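Local coordinates for 14 kDa fatty acid-binding protein (Schistosoma mansoni, PDB 1VYF), which binds long-chain fatty acids such as oleic and arachidonic acid inside a beta-barrel and may take part in their transport, at residues 10-15 against 127-132. Sequence-based numbering, arbitrary orientation. Where two conformers were deposited one is given.
Sequences WKLSES and AIRNYK. With OLA (oleic acid), chain B.
L12 CD1 packs against both the Y131 ring and the R129 guanidinium, filling the angle made by these two groups of strand 125-133, which hold the oleate carboxylate. The methyl sits over one face of the Y131 ring, 4.0 Å from L12 CD1 to its centroid (CH-pi), and above the centre of the guanidinium. Both flat groups turn an edge to the ligand. R129 NE donates almost straight (175°) to oleate O2 at 2.7 Å; Y131 OH donates to the same oxygen at a very short 2.5 Å. A bend at chi3 (68°) brings NH2 of R129 to S15 OG, a weak bond of 3.0 Å. On the other face of the sheet, E14 and N130 run side by side, N130 ND2 giving E14 OE1 a bond of 2.8 Å. S13 and E14 face N130 in a classic beta bulge, where N130 O accepts from both backbone nitrogens. R109 also bonds oleate, completing the carboxylate site characteristic of the fatty acid-binding protein barrel. The charges of R129 and R109 would probably favour the ionised acid, while L12, the weak S15 bond and a cation-pi contact with F18 probably help hold the R129 guanidinium's orientation.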
loop_
_atom_site.group_PDB
_atom_site.type_symbol
_atom_site.label_atom_id
_atom_site.label_comp_id
_atom_site.label_asym_id
_atom_site.label_seq_id
_atom_site.Cartn_x
_atom_site.Cartn_y
_atom_site.Cartn_z
ATOM N N TRP A 10 -9.045 -6.845 -3.885
ATOM C CA TRP A 10 -9.083 -5.556 -4.579
ATOM C C TRP A 10 -8.111 -5.623 -5.746
ATOM O O TRP A 10 -7.075 -6.222 -5.602
ATOM C CB TRP A 10 -8.647 -4.418 -3.621
ATOM C CG TRP A 10 -9.529 -4.273 -2.433
ATOM C CD1 TRP A 10 -9.409 -4.932 -1.230
ATOM C CD2 TRP A 10 -10.663 -3.415 -2.302
ATOM N NE1 TRP A 10 -10.413 -4.541 -0.384
ATOM C CE2 TRP A 10 -11.206 -3.625 -1.020
ATOM C CE3 TRP A 10 -11.281 -2.481 -3.144
ATOM C CZ2 TRP A 10 -12.332 -2.928 -0.557
ATOM C CZ3 TRP A 10 -12.374 -1.787 -2.680
ATOM C CH2 TRP A 10 -12.896 -2.020 -1.402
ATOM N N LYS A 11 -8.460 -5.063 -6.904
ATOM C CA LYS A 11 -7.547 -5.049 -8.032
ATOM C C LYS A 11 -7.353 -3.605 -8.492
ATOM O O LYS A 11 -8.307 -2.833 -8.610
ATOM C CB LYS A 11 -8.036 -5.960 -9.174
ATOM C CG LYS A 11 -7.055 -6.063 -10.360
ATOM C CD LYS A 11 -7.605 -6.958 -11.487
ATOM C CE LYS A 11 -6.512 -7.410 -12.439
ATOM N NZ LYS A 11 -6.843 -8.746 -13.032
ATOM N N LEU A 12 -6.097 -3.241 -8.716
ATOM C CA LEU A 12 -5.746 -1.918 -9.224
ATOM C C LEU A 12 -6.460 -1.649 -10.523
ATOM O O LEU A 12 -6.311 -2.458 -11.444
ATOM C CB LEU A 12 -4.242 -1.796 -9.516
ATOM C CG LEU A 12 -3.809 -0.379 -9.946
ATOM C CD1 LEU A 12 -3.810 0.575 -8.748
ATOM C CD2 LEU A 12 -2.442 -0.461 -10.544
ATOM N N SER A 13 -7.184 -0.528 -10.568
ATOM C CA SER A 13 -7.915 -0.044 -11.771
ATOM C C SER A 13 -7.325 1.166 -12.439
ATOM O O SER A 13 -7.363 1.261 -13.680
ATOM C CB SER A 13 -9.401 0.211 -11.463
ATOM O OG SER A 13 -9.627 1.195 -10.462
ATOM N N GLU A 14 -6.773 2.097 -11.649
ATOM C CA GLU A 14 -6.165 3.312 -12.178
ATOM C C GLU A 14 -5.033 3.827 -11.315
ATOM O O GLU A 14 -5.103 3.756 -10.077
ATOM C CB GLU A 14 -7.144 4.476 -12.251
ATOM C CG GLU A 14 -8.548 4.191 -12.673
ATOM C CD GLU A 14 -9.389 5.408 -12.397
ATOM O OE1 GLU A 14 -9.899 5.558 -11.260
ATOM O OE2 GLU A 14 -9.443 6.259 -13.304
ATOM N N SER A 15 -4.056 4.438 -11.972
ATOM C CA SER A 15 -2.912 5.006 -11.299
ATOM C C SER A 15 -2.618 6.402 -11.872
ATOM O O SER A 15 -2.532 6.562 -13.087
ATOM C CB SER A 15 -1.718 4.104 -11.512
ATOM O OG SER A 15 -0.659 4.522 -10.707
ATOM N N ALA A 127 0.872 10.605 -5.437
ATOM C CA ALA A 127 0.234 9.728 -6.399
ATOM C C ALA A 127 -1.079 9.199 -5.842
ATOM O O ALA A 127 -1.243 9.057 -4.656
ATOM C CB ALA A 127 1.147 8.617 -6.810
ATOM N N ILE A 128 -2.058 8.958 -6.714
ATOM C CA ILE A 128 -3.314 8.339 -6.287
ATOM C C ILE A 128 -3.558 7.086 -7.124
ATOM O O ILE A 128 -3.497 7.129 -8.352
ATOM C CB ILE A 128 -4.515 9.339 -6.453
ATOM C CG1 ILE A 128 -4.303 10.593 -5.618
ATOM C CG2 ILE A 128 -5.882 8.665 -6.131
ATOM C CD1 ILE A 128 -5.358 11.647 -5.828
ATOM N N ARG A 129 -3.829 5.972 -6.453
ATOM C CA ARG A 129 -4.114 4.702 -7.091
ATOM C C ARG A 129 -5.435 4.141 -6.594
ATOM O O ARG A 129 -5.627 3.926 -5.401
ATOM C CB ARG A 129 -2.993 3.718 -6.809
ATOM C CG ARG A 129 -1.704 4.111 -7.496
ATOM C CD ARG A 129 -0.473 3.593 -6.807
ATOM N NE ARG A 129 -0.312 2.143 -6.870
ATOM C CZ ARG A 129 0.019 1.471 -7.966
ATOM N NH1 ARG A 129 0.176 0.171 -7.889
ATOM N NH2 ARG A 129 0.240 2.092 -9.131
ATOM N N ASN A 130 -6.357 3.938 -7.529
ATOM C CA ASN A 130 -7.695 3.433 -7.225
ATOM C C ASN A 130 -7.751 1.928 -7.463
ATOM O O ASN A 130 -7.299 1.431 -8.497
ATOM C CB ASN A 130 -8.750 4.121 -8.118
ATOM C CG ASN A 130 -9.122 5.508 -7.626
ATOM O OD1 ASN A 130 -8.998 5.831 -6.425
ATOM N ND2 ASN A 130 -9.496 6.369 -8.559
ATOM N N TYR A 131 -8.323 1.210 -6.508
ATOM C CA TYR A 131 -8.556 -0.226 -6.596
ATOM C C TYR A 131 -10.064 -0.467 -6.564
ATOM O O TYR A 131 -10.780 0.227 -5.869
ATOM C CB TYR A 131 -7.947 -0.940 -5.378
ATOM C CG TYR A 131 -6.448 -0.973 -5.339
ATOM C CD1 TYR A 131 -5.709 0.195 -5.044
ATOM C CD2 TYR A 131 -5.744 -2.161 -5.611
ATOM C CE1 TYR A 131 -4.317 0.164 -4.966
ATOM C CE2 TYR A 131 -4.332 -2.192 -5.568
ATOM C CZ TYR A 131 -3.636 -1.040 -5.261
ATOM O OH TYR A 131 -2.274 -1.133 -5.218
ATOM N N LYS A 132 -10.533 -1.431 -7.357
ATOM C CA LYS A 132 -11.917 -1.885 -7.347
ATOM C C LYS A 132 -12.017 -3.156 -6.558
ATOM O O LYS A 132 -11.148 -4.036 -6.622
ATOM C CB LYS A 132 -12.439 -2.126 -8.779
ATOM C CG LYS A 132 -12.257 -0.922 -9.683
ATOM C CD LYS A 132 -13.145 -0.969 -10.957
ATOM C CE LYS A 132 -12.622 -1.935 -11.999
ATOM N NZ LYS A 132 -13.725 -2.778 -12.604
HETATM C C1 OLA B . -0.160 0.774 -3.487
HETATM O O1 OLA B . -0.613 0.023 -2.638
HETATM O O2 OLA B . -0.839 0.822 -4.624
HETATM C C2 OLA B . 1.050 1.696 -3.335
HETATM C C3 OLA B . 2.216 1.264 -2.430
HETATM C C4 OLA B . 3.603 1.417 -3.113
HETATM C C5 OLA B . 4.611 2.355 -2.434
HETATM C C6 OLA B . 5.701 2.867 -3.386
HETATM C C7 OLA B . 6.911 1.954 -3.543
HETATM C C8 OLA B . 6.750 0.929 -4.662
HETATM C C9 OLA B . 7.854 1.021 -5.689
HETATM C C10 OLA B . 7.862 0.295 -6.818
HETATM C C11 OLA B . 6.770 -0.683 -7.203
HETATM C C12 OLA B . 7.338 -1.996 -7.746
HETATM C C13 OLA B . 6.282 -2.869 -8.440
HETATM C C14 OLA B . 5.267 -3.523 -7.494
HETATM C C15 OLA B . 3.971 -2.717 -7.342
HETATM C C16 OLA B . 3.196 -3.123 -6.082
HETATM C C17 OLA B . 2.926 -1.945 -5.140
HETATM C C18 OLA B . 1.610 -1.298 -5.492
#